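Local coordinates for protein phospholipase C-beta (PLC-beta) (Sepia officinalis, PDB 3QR0) that is a multidomain member of the phospholipase C-beta family, built from PH, EF-hand-like, TIM-barrel and C2 domains, and binds a calcium ion, at residues F28-E33 with T120-E125; G37-L42 with W54-K59; S336-Y341 with I568-P573; C366-C371 with I413-N418. One frame throughout, in Å; residues are numbered along the deposited sequence.

In the fold
The four contacts form two pairs in two parts of the chain. Interactions 1 and 2 come first and lie in the PH domain. They share one antiparallel sheet, where strands 26-31 and 39-45 are neighbours, and their centres are about 10 Å apart. Interactions 3 and 4 follow in the TIM barrel, with centres about 9 Å apart. Interaction 3 joins the X and Y parts of the barrel, and both segments of interaction 4 fall between its two segments in sequence. Interactions 3 and 4 touch the same calcium ion and share two of its waters. The centres of interactions 1 and 3 lie about 37 Å apart. The PH sheet and the calcium site belong to different domains and do not touch.

Interaction 1: residues F28-E33 with T120-E125; sequences FLKWEE and THLVAE
His-121 and Trp-31 stack on one face of an antiparallel strand pair of the PH domain. The His-121 CB sits over the five-membered ring of Trp-31, 3.6 Å from its centroid, as a CH-pi contact. Further out, His-121 CG lies 3.8 Å from Trp-31 CZ2. The imidazole forms an offset stack with the six-membered ring, the planes turned by 21°. Trp-31 O lies at the edge of the imidazole, in its plane, on the CD2 side. At the tip, NE2 approaches the aliphatic Glu-33 CG. A water that donates to Glu-33 OE1 reaches NE2 only weakly; Lys-80 pairs with the other oxygen of that carboxylate. The Trp-31 CG stands between its backbone N and carbonyl carbon (chi1 61°), which turns the indole toward the histidine. Its NE1 reaches Leu-122 O through a water held in the ring plane.

Leu-29 and Val-123 form a hydrogen-bonded pair, with Leu-29 N to Val-123 O at 2.9 Å and Val-123 N to Leu-29 O at 2.8 Å. On the other face, Phe-28 CE1 touches Ala-124 CB at 3.6 Å, and Lys-30 CB packs on Leu-122 CD2.

Strand 39-45 flanks 26-31, and strand 105-110 flanks 118-124. Helix 127-141 covers Phe-28 and Ala-124, while helix 85-93 packs on Leu-29 and Trp-31.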
# COMPACT_ATOMS: atom_id res chain seq x y z
N PHE A 28 0.72 0.63 -32.26
CA PHE A 28 2.03 0.93 -31.70
C PHE A 28 3.06 -0.01 -32.29
O PHE A 28 2.73 -1.13 -32.67
CB PHE A 28 2.06 0.72 -30.19
CG PHE A 28 1.22 1.69 -29.40
CD1 PHE A 28 1.80 2.81 -28.82
CD2 PHE A 28 -0.13 1.46 -29.21
CE1 PHE A 28 1.04 3.70 -28.07
CE2 PHE A 28 -0.90 2.35 -28.46
CZ PHE A 28 -0.31 3.47 -27.89
N LEU A 29 4.31 0.44 -32.36
CA LEU A 29 5.42 -0.48 -32.61
C LEU A 29 5.97 -0.90 -31.26
O LEU A 29 6.26 -0.06 -30.42
CB LEU A 29 6.52 0.17 -33.46
CG LEU A 29 6.22 0.38 -34.94
CD1 LEU A 29 7.46 0.90 -35.67
CD2 LEU A 29 5.70 -0.89 -35.62
N LYS A 30 6.08 -2.21 -31.05
CA LYS A 30 6.60 -2.76 -29.81
C LYS A 30 8.01 -3.30 -30.04
O LYS A 30 8.25 -3.97 -31.03
CB LYS A 30 5.68 -3.89 -29.32
CG LYS A 30 6.09 -4.51 -28.01
CD LYS A 30 5.15 -5.65 -27.64
CE LYS A 30 5.34 -6.07 -26.19
NZ LYS A 30 6.71 -6.59 -25.95
N TRP A 31 8.92 -3.00 -29.12
CA TRP A 31 10.30 -3.49 -29.21
C TRP A 31 10.82 -3.89 -27.83
O TRP A 31 10.23 -3.53 -26.81
CB TRP A 31 11.21 -2.44 -29.85
CG TRP A 31 11.28 -1.16 -29.07
CD1 TRP A 31 10.39 -0.13 -29.09
CD2 TRP A 31 12.31 -0.78 -28.15
NE1 TRP A 31 10.79 0.87 -28.24
CE2 TRP A 31 11.97 0.49 -27.65
CE3 TRP A 31 13.48 -1.40 -27.69
CZ2 TRP A 31 12.76 1.17 -26.71
CZ3 TRP A 31 14.27 -0.73 -26.76
CH2 TRP A 31 13.91 0.54 -26.28
N GLU A 32 11.91 -4.65 -27.81
CA GLU A 32 12.52 -5.14 -26.58
C GLU A 32 14.00 -4.80 -26.53
O GLU A 32 14.67 -4.78 -27.56
CB GLU A 32 12.40 -6.66 -26.50
CG GLU A 32 11.00 -7.17 -26.30
CD GLU A 32 10.95 -8.69 -26.23
OE1 GLU A 32 11.97 -9.30 -25.83
OE2 GLU A 32 9.90 -9.27 -26.56
N GLU A 33 14.52 -4.54 -25.33
CA GLU A 33 15.96 -4.41 -25.12
C GLU A 33 16.64 -5.74 -25.39
O GLU A 33 16.13 -6.79 -25.00
CB GLU A 33 16.27 -3.97 -23.69
CG GLU A 33 16.01 -2.51 -23.39
CD GLU A 33 16.28 -2.16 -21.94
OE1 GLU A 33 15.83 -2.91 -21.04
OE2 GLU A 33 16.94 -1.13 -21.68
N THR A 120 7.89 -2.76 -20.81
CA THR A 120 7.29 -2.84 -22.14
C THR A 120 7.54 -1.50 -22.84
O THR A 120 7.30 -0.44 -22.26
CB THR A 120 5.78 -3.13 -22.04
OG1 THR A 120 5.57 -4.35 -21.31
CG2 THR A 120 5.15 -3.26 -23.43
N HIS A 121 8.04 -1.56 -24.08
CA HIS A 121 8.44 -0.36 -24.81
C HIS A 121 7.65 -0.24 -26.11
O HIS A 121 7.57 -1.20 -26.88
CB HIS A 121 9.93 -0.40 -25.13
CG HIS A 121 10.81 -0.62 -23.95
ND1 HIS A 121 11.06 0.36 -23.01
CD2 HIS A 121 11.51 -1.71 -23.55
CE1 HIS A 121 11.87 -0.12 -22.08
NE2 HIS A 121 12.16 -1.38 -22.39
N LEU A 122 7.09 0.94 -26.33
CA LEU A 122 6.17 1.18 -27.45
C LEU A 122 6.49 2.49 -28.15
O LEU A 122 6.98 3.42 -27.51
CB LEU A 122 4.74 1.26 -26.93
CG LEU A 122 4.24 0.04 -26.16
CD1 LEU A 122 2.91 0.36 -25.48
CD2 LEU A 122 4.11 -1.15 -27.09
N VAL A 123 6.22 2.55 -29.45
CA VAL A 123 6.26 3.80 -30.21
C VAL A 123 4.86 4.06 -30.77
O VAL A 123 4.33 3.23 -31.52
CB VAL A 123 7.27 3.74 -31.37
CG1 VAL A 123 7.37 5.10 -32.08
CG2 VAL A 123 8.64 3.28 -30.87
N ALA A 124 4.25 5.18 -30.39
CA ALA A 124 2.94 5.59 -30.91
C ALA A 124 3.12 6.25 -32.28
O ALA A 124 4.24 6.54 -32.68
CB ALA A 124 2.26 6.56 -29.95
N GLU A 125 2.01 6.48 -32.98
CA GLU A 125 2.04 7.16 -34.28
C GLU A 125 2.30 8.66 -34.14
O GLU A 125 2.75 9.30 -35.10
CB GLU A 125 0.71 6.98 -35.02
CG GLU A 125 0.47 5.59 -35.58
CD GLU A 125 -0.97 5.40 -36.01
OE1 GLU A 125 -1.87 5.58 -35.15
OE2 GLU A 125 -1.21 5.07 -37.19
O HOH W 1 8.42 -4.25 -25.00
O HOH W 2 5.89 -6.62 -22.72
O HOH W 3 9.67 3.20 -27.02
O HOH W 4 13.56 -3.95 -20.63

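Interaction 2: residues G37-L42 with W54-K59; sequences GFIEIL and WKIEGK
Ile-41 places its CD1 over one face of the Trp-54 indole, 4.0 Å from the centroid of the five-membered ring. The nearest ring atom is Trp-54 CG, 3.7 Å from Ile-41 CD1. With CG1 of Ile-41 held between the backbone N and the carbonyl carbon (chi1 64°), this branch goes to the ring. The other branch, CG2, meets Ile-56 CD1 at 3.8 Å. Ile-56 CD1 also touches Ile-39 CG2 and lies at the edge of the Trp-54 ring, in its plane. It therefore fills the corner between the two strand isoleucines and the indole.

Around this apolar cluster the backbones are spaced apart and joined by water. One water links Leu-42 N to Lys-55 O, a second joins Glu-40 O to the same Lys-55 O, and a third connects Leu-42 O with Lys-55 N. Two waters thus donate to Lys-55 O. Beyond Ile-56 the chain reverses in a type II beta turn, closed by Lys-59 N to Ile-56 O at 3.0 Å.

Here, in the PH-domain sheet, the chain leaving strand 51-54 draws apart from strand 39-45. Strand 39-45 is bonded to 26-31 beside it, and Trp-54 and Ile-56 also rest on strand 63-66.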
# COMPACT_ATOMS: atom_id res chain seq x y z
N GLY A 37 14.52 -6.75 -33.24
CA GLY A 37 13.18 -6.90 -33.80
C GLY A 37 12.20 -5.81 -33.38
O GLY A 37 12.44 -5.05 -32.44
N PHE A 38 11.09 -5.74 -34.10
CA PHE A 38 9.95 -4.91 -33.70
C PHE A 38 8.71 -5.46 -34.38
O PHE A 38 8.80 -6.09 -35.44
CB PHE A 38 10.18 -3.45 -34.09
CG PHE A 38 10.47 -3.25 -35.55
CD1 PHE A 38 9.45 -3.04 -36.46
CD2 PHE A 38 11.78 -3.27 -36.01
CE1 PHE A 38 9.72 -2.86 -37.81
CE2 PHE A 38 12.06 -3.09 -37.36
CZ PHE A 38 11.03 -2.89 -38.26
N ILE A 39 7.55 -5.23 -33.77
CA ILE A 39 6.28 -5.66 -34.34
C ILE A 39 5.22 -4.60 -34.09
O ILE A 39 5.13 -4.03 -33.00
CB ILE A 39 5.83 -7.01 -33.74
CG1 ILE A 39 4.56 -7.52 -34.44
CG2 ILE A 39 5.60 -6.89 -32.25
CD1 ILE A 39 4.29 -9.01 -34.22
N GLU A 40 4.40 -4.34 -35.10
CA GLU A 40 3.27 -3.44 -34.95
C GLU A 40 2.14 -4.19 -34.28
O GLU A 40 1.77 -5.29 -34.70
CB GLU A 40 2.82 -2.90 -36.30
CG GLU A 40 1.80 -1.77 -36.18
CD GLU A 40 1.12 -1.47 -37.49
OE1 GLU A 40 1.82 -1.30 -38.50
OE2 GLU A 40 -0.13 -1.40 -37.50
N ILE A 41 1.58 -3.58 -33.23
CA ILE A 41 0.47 -4.17 -32.50
C ILE A 41 -0.71 -3.21 -32.41
O ILE A 41 -0.54 -1.99 -32.53
CB ILE A 41 0.89 -4.59 -31.07
CG1 ILE A 41 1.29 -3.37 -30.23
CG2 ILE A 41 2.04 -5.59 -31.14
CD1 ILE A 41 1.29 -3.64 -28.73
N LEU A 42 -1.90 -3.76 -32.22
CA LEU A 42 -3.07 -2.99 -31.84
C LEU A 42 -3.25 -3.18 -30.33
O LEU A 42 -3.67 -4.25 -29.89
CB LEU A 42 -4.32 -3.45 -32.58
CG LEU A 42 -5.63 -2.74 -32.21
CD1 LEU A 42 -5.56 -1.26 -32.60
CD2 LEU A 42 -6.83 -3.43 -32.88
N TRP A 54 -3.12 -7.21 -26.39
CA TRP A 54 -2.75 -7.13 -27.80
C TRP A 54 -2.45 -8.52 -28.34
O TRP A 54 -2.10 -9.44 -27.58
CB TRP A 54 -1.55 -6.20 -28.00
CG TRP A 54 -0.27 -6.71 -27.38
CD1 TRP A 54 0.73 -7.40 -28.01
CD2 TRP A 54 0.14 -6.57 -26.01
NE1 TRP A 54 1.73 -7.70 -27.12
CE2 TRP A 54 1.40 -7.20 -25.89
CE3 TRP A 54 -0.43 -5.97 -24.88
CZ2 TRP A 54 2.10 -7.25 -24.68
CZ3 TRP A 54 0.27 -6.02 -23.68
CH2 TRP A 54 1.53 -6.66 -23.59
N LYS A 55 -2.59 -8.68 -29.65
CA LYS A 55 -2.32 -9.96 -30.29
C LYS A 55 -0.99 -9.89 -31.03
O LYS A 55 -0.68 -8.88 -31.65
CB LYS A 55 -3.45 -10.34 -31.24
CG LYS A 55 -4.72 -10.73 -30.50
CD LYS A 55 -5.82 -11.20 -31.44
CE LYS A 55 -6.99 -11.78 -30.65
NZ LYS A 55 -7.53 -10.83 -29.64
N ILE A 56 -0.22 -10.96 -30.93
CA ILE A 56 0.99 -11.15 -31.72
C ILE A 56 0.68 -12.23 -32.76
O ILE A 56 0.23 -13.33 -32.41
CB ILE A 56 2.19 -11.57 -30.85
CG1 ILE A 56 2.59 -10.44 -29.89
CG2 ILE A 56 3.38 -11.97 -31.74
CD1 ILE A 56 3.14 -9.20 -30.57
N GLU A 57 0.89 -11.90 -34.02
CA GLU A 57 0.58 -12.81 -35.12
C GLU A 57 1.37 -14.11 -34.96
O GLU A 57 2.59 -14.09 -34.82
CB GLU A 57 0.93 -12.15 -36.46
CG GLU A 57 0.32 -12.82 -37.67
CD GLU A 57 0.55 -12.04 -38.95
OE1 GLU A 57 0.53 -12.66 -40.03
OE2 GLU A 57 0.75 -10.80 -38.87
N GLY A 58 0.66 -15.24 -34.94
CA GLY A 58 1.29 -16.54 -34.78
C GLY A 58 1.41 -17.03 -33.35
O GLY A 58 1.78 -18.18 -33.14
N LYS A 59 1.11 -16.18 -32.38
CA LYS A 59 1.08 -16.58 -30.97
C LYS A 59 -0.33 -17.03 -30.61
O LYS A 59 -1.30 -16.35 -30.91
CB LYS A 59 1.50 -15.43 -30.05
CG LYS A 59 2.96 -15.02 -30.20
CD LYS A 59 3.88 -15.83 -29.32
CE LYS A 59 3.97 -15.24 -27.92
NZ LYS A 59 5.02 -15.92 -27.13
O HOH W 5 1.00 -7.79 -33.70
O HOH W 6 -4.65 -6.58 -30.66
O HOH W 7 -1.90 -6.56 -32.47

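Interaction 3: residues S336-Y341 with I568-P573; sequences SSHNTY and ITRIYP. With CA (calcium ion), chain B.
Ser-337 and Arg-570 meet through one water, which donates to Ser-337 O at 2.7 Å and accepts from Arg-570 NE at 2.9 Å. The contact joins the X and Y parts of the TIM barrel, a loop after strand 332-334 facing strand 569-572. The Arg-570 chain runs extended from CG to NE, which carries the guanidinium to the loop. There it lies edge-on to Ser-337 O and near the rim of the His-338 ring. Its NH2 makes a salt bridge with Glu-368, and its NH1 is bonded to Ser-543.

The His-338 imidazole is sandwiched. Pro-573 CG presses on one face, 3.7 Å from the ring centroid, as a CH-pi contact. Asn-339 CG covers the opposite face. Tyr-572 CB adds a contact at 3.7 Å to His-338 CD2, but the tyrosine ring leads away, and the two rings are nearly parallel, slid apart with little overlap.

Partners on both nitrogens would hold the ring's rotation. His-338 ND1 is bonded to Asn-599, and NE2 pairs with a calcium-bound water at 2.8 Å. The histidine is thus in the second shell of the metal. Next to it, Asn-339 binds the calcium ion directly through OD1 at 2.3 Å. Its ND2 donates to another water ligand of the ion, 3.2 Å from ND2.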
# COMPACT_ATOMS: atom_id res chain seq x y z
N SER A 336 7.66 7.26 4.97
CA SER A 336 9.09 7.57 4.92
C SER A 336 10.01 6.38 4.58
O SER A 336 9.85 5.28 5.11
CB SER A 336 9.53 8.14 6.27
OG SER A 336 8.82 9.33 6.56
N SER A 337 11.00 6.66 3.73
CA SER A 337 11.95 5.67 3.25
C SER A 337 13.37 5.95 3.76
O SER A 337 13.81 7.10 3.78
CB SER A 337 11.96 5.69 1.72
OG SER A 337 13.12 5.09 1.19
N HIS A 338 14.08 4.90 4.17
CA HIS A 338 15.49 4.98 4.60
C HIS A 338 16.45 4.51 3.49
O HIS A 338 16.14 3.55 2.77
CB HIS A 338 15.71 4.10 5.84
CG HIS A 338 17.16 3.95 6.22
ND1 HIS A 338 17.84 2.76 6.12
CD2 HIS A 338 18.04 4.85 6.71
CE1 HIS A 338 19.09 2.93 6.53
NE2 HIS A 338 19.24 4.20 6.89
N ASN A 339 17.63 5.15 3.40
CA ASN A 339 18.66 4.87 2.36
C ASN A 339 17.98 4.40 1.08
O ASN A 339 18.17 3.28 0.61
CB ASN A 339 19.72 3.85 2.83
CG ASN A 339 20.79 4.46 3.75
OD1 ASN A 339 20.85 5.67 3.97
ND2 ASN A 339 21.66 3.60 4.29
N THR A 340 17.17 5.31 0.54
CA THR A 340 16.23 5.03 -0.53
C THR A 340 16.91 4.49 -1.79
O THR A 340 16.34 3.67 -2.51
CB THR A 340 15.46 6.32 -0.88
OG1 THR A 340 14.96 6.92 0.32
CG2 THR A 340 14.31 6.04 -1.85
N TYR A 341 18.13 4.97 -2.03
CA TYR A 341 18.95 4.56 -3.17
C TYR A 341 19.29 3.07 -3.23
O TYR A 341 19.58 2.55 -4.30
CB TYR A 341 20.25 5.40 -3.23
CG TYR A 341 21.09 5.32 -1.98
CD1 TYR A 341 22.12 4.38 -1.87
CD2 TYR A 341 20.87 6.18 -0.90
CE1 TYR A 341 22.89 4.29 -0.73
CE2 TYR A 341 21.63 6.09 0.25
CZ TYR A 341 22.64 5.15 0.33
OH TYR A 341 23.41 5.05 1.46
N ILE A 568 9.13 17.72 14.75
CA ILE A 568 9.19 16.47 14.00
C ILE A 568 10.36 15.60 14.44
O ILE A 568 11.47 16.10 14.65
CB ILE A 568 9.31 16.77 12.48
CG1 ILE A 568 7.99 17.34 11.97
CG2 ILE A 568 9.69 15.50 11.72
CD1 ILE A 568 8.06 17.91 10.59
N THR A 569 10.10 14.30 14.57
CA THR A 569 11.14 13.30 14.75
C THR A 569 11.18 12.38 13.53
O THR A 569 10.14 11.89 13.08
CB THR A 569 10.91 12.41 15.98
OG1 THR A 569 10.61 13.22 17.11
CG2 THR A 569 12.15 11.56 16.30
N ARG A 570 12.38 12.18 13.01
CA ARG A 570 12.62 11.13 12.03
C ARG A 570 13.38 10.00 12.72
O ARG A 570 14.27 10.25 13.53
CB ARG A 570 13.43 11.68 10.85
CG ARG A 570 13.78 10.64 9.79
CD ARG A 570 14.34 11.31 8.53
NE ARG A 570 14.67 10.32 7.51
CZ ARG A 570 15.82 9.64 7.45
NH1 ARG A 570 16.79 9.85 8.33
NH2 ARG A 570 16.00 8.76 6.47
N ILE A 571 13.03 8.77 12.38
CA ILE A 571 13.69 7.58 12.93
C ILE A 571 14.27 6.80 11.77
O ILE A 571 13.66 6.76 10.70
CB ILE A 571 12.68 6.68 13.68
CG1 ILE A 571 11.79 7.50 14.62
CG2 ILE A 571 13.42 5.55 14.42
CD1 ILE A 571 12.47 7.95 15.89
N TYR A 572 15.43 6.19 11.95
CA TYR A 572 15.98 5.31 10.91
C TYR A 572 16.71 4.11 11.51
O TYR A 572 17.20 4.17 12.64
CB TYR A 572 16.87 6.10 9.94
CG TYR A 572 18.08 6.74 10.57
CD1 TYR A 572 19.29 6.07 10.60
CD2 TYR A 572 18.01 8.01 11.13
CE1 TYR A 572 20.41 6.64 11.18
CE2 TYR A 572 19.13 8.60 11.71
CZ TYR A 572 20.32 7.91 11.73
OH TYR A 572 21.45 8.46 12.30
N PRO A 573 16.78 2.99 10.75
CA PRO A 573 17.34 1.77 11.31
C PRO A 573 18.83 1.85 11.62
O PRO A 573 19.58 2.53 10.93
CB PRO A 573 17.06 0.70 10.23
CG PRO A 573 16.75 1.46 8.99
CD PRO A 573 16.18 2.77 9.42
CA CA B . 22.08 7.22 5.10
O HOH W 8 13.44 9.42 5.04
O HOH W 9 21.29 6.12 7.12
O HOH W 10 23.67 5.53 5.92

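Interaction 4: residues C366-C371 with I413-N418; sequences CLELDC and ILSFEN. With CA (calcium ion), chain B.
Leu-367 and Leu-414 lie side by side on the tightly packed face of two neighbouring parallel strands of the TIM barrel. Leu-367 CD1 meets Leu-414 CD2 at 3.7 Å. Further along, Leu-369 lies beside Phe-416, CD2 near CZ, and Cys-371 SG sits obliquely to the same ring, 3.9 Å from Phe-416 CD1. Helices 354-361, 393-403 and 422-436 pack against this face. Five backbone bonds join the strands, whose directions differ by 24°; the shortest is Ser-415 N to Leu-367 O at 2.7 Å.

The other face turns polar toward the calcium ion and takes in ordered waters. Glu-368, Asp-370 and Glu-417 gather round the ion toward the C-terminal ends of the strands. The ion draws Glu-368 OE2 and Glu-417 OE1 to 3.4 Å of each other, their carboxylate planes 57° apart. Two waters and Asn-339 complete the shell. Second-shell partners probably steady the acids: Arg-570 forms a salt bridge with Glu-368 OE1, Tyr-341 bonds Asp-370 OD2, and Thr-503 and His-419 bond Glu-417 OE2. A further water donates to Glu-368 OE2 and pairs with Ser-415 OG, which also bonds Lys-469. Asp-370 binds the ion through both oxygens, with OD2 at 2.5 Å from the calcium.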
# COMPACT_ATOMS: atom_id res chain seq x y z
N CYS A 366 8.92 10.95 2.15
CA CYS A 366 10.21 11.33 2.72
C CYS A 366 11.27 10.34 2.27
O CYS A 366 11.14 9.13 2.50
CB CYS A 366 10.14 11.40 4.25
SG CYS A 366 11.69 11.95 5.05
N LEU A 367 12.31 10.86 1.63
CA LEU A 367 13.34 10.06 1.00
C LEU A 367 14.69 10.44 1.57
O LEU A 367 14.85 11.52 2.15
CB LEU A 367 13.37 10.31 -0.50
CG LEU A 367 12.04 10.40 -1.24
CD1 LEU A 367 12.29 10.84 -2.68
CD2 LEU A 367 11.30 9.08 -1.20
N GLU A 368 15.67 9.56 1.38
CA GLU A 368 17.03 9.83 1.82
C GLU A 368 18.02 9.79 0.66
O GLU A 368 17.95 8.91 -0.20
CB GLU A 368 17.44 8.82 2.88
CG GLU A 368 18.79 9.12 3.52
CD GLU A 368 19.04 8.27 4.75
OE1 GLU A 368 18.20 7.40 5.05
OE2 GLU A 368 20.09 8.46 5.41
N LEU A 369 18.92 10.76 0.65
CA LEU A 369 19.98 10.87 -0.34
C LEU A 369 21.30 11.01 0.41
O LEU A 369 21.53 12.02 1.09
CB LEU A 369 19.75 12.09 -1.25
CG LEU A 369 18.55 12.13 -2.21
CD1 LEU A 369 17.20 12.25 -1.47
CD2 LEU A 369 18.69 13.30 -3.19
N ASP A 370 22.15 9.99 0.32
CA ASP A 370 23.49 10.00 0.91
C ASP A 370 24.46 10.51 -0.14
O ASP A 370 24.83 9.78 -1.06
CB ASP A 370 23.92 8.59 1.34
CG ASP A 370 23.19 8.08 2.57
OD1 ASP A 370 22.23 8.72 3.04
OD2 ASP A 370 23.58 7.01 3.07
N CYS A 371 24.90 11.76 0.03
CA CYS A 371 25.70 12.43 -1.00
C CYS A 371 27.20 12.39 -0.68
O CYS A 371 27.61 12.75 0.42
CB CYS A 371 25.23 13.88 -1.15
SG CYS A 371 23.45 14.01 -1.42
N ILE A 413 9.71 15.43 1.51
CA ILE A 413 10.86 15.86 2.30
C ILE A 413 12.06 15.01 1.88
O ILE A 413 11.99 13.78 1.87
CB ILE A 413 10.60 15.69 3.82
CG1 ILE A 413 9.43 16.58 4.26
CG2 ILE A 413 11.85 16.04 4.62
CD1 ILE A 413 8.81 16.18 5.62
N LEU A 414 13.15 15.67 1.51
CA LEU A 414 14.37 14.97 1.13
C LEU A 414 15.38 15.08 2.25
O LEU A 414 15.83 16.17 2.60
CB LEU A 414 14.96 15.55 -0.16
CG LEU A 414 14.02 15.60 -1.37
CD1 LEU A 414 14.76 16.15 -2.57
CD2 LEU A 414 13.45 14.22 -1.68
N SER A 415 15.72 13.94 2.83
CA SER A 415 16.70 13.86 3.91
C SER A 415 18.08 13.69 3.29
O SER A 415 18.41 12.62 2.76
CB SER A 415 16.36 12.69 4.85
OG SER A 415 17.33 12.56 5.88
N PHE A 416 18.87 14.76 3.34
CA PHE A 416 20.24 14.76 2.86
C PHE A 416 21.20 14.32 3.97
O PHE A 416 21.22 14.91 5.04
CB PHE A 416 20.66 16.15 2.36
CG PHE A 416 20.19 16.48 0.97
CD1 PHE A 416 21.11 16.78 -0.03
CD2 PHE A 416 18.84 16.49 0.66
CE1 PHE A 416 20.67 17.09 -1.33
CE2 PHE A 416 18.40 16.79 -0.63
CZ PHE A 416 19.32 17.09 -1.62
N GLU A 417 21.97 13.28 3.70
CA GLU A 417 23.13 12.96 4.52
C GLU A 417 24.31 13.42 3.69
O GLU A 417 24.71 12.77 2.73
CB GLU A 417 23.19 11.47 4.82
CG GLU A 417 24.16 11.10 5.91
CD GLU A 417 24.40 9.61 5.99
OE1 GLU A 417 23.42 8.86 6.18
OE2 GLU A 417 25.56 9.19 5.86
N ASN A 418 24.84 14.59 4.05
CA ASN A 418 25.75 15.33 3.19
C ASN A 418 27.22 15.11 3.56
O ASN A 418 27.64 15.49 4.65
CB ASN A 418 25.39 16.81 3.30
CG ASN A 418 25.89 17.64 2.15
OD1 ASN A 418 26.85 17.27 1.46
ND2 ASN A 418 25.26 18.79 1.93
CA CA B . 22.08 7.22 5.10
O HOH W 11 19.57 11.34 6.07
O HOH W 10 23.67 5.53 5.92
O HOH W 9 21.29 6.12 7.12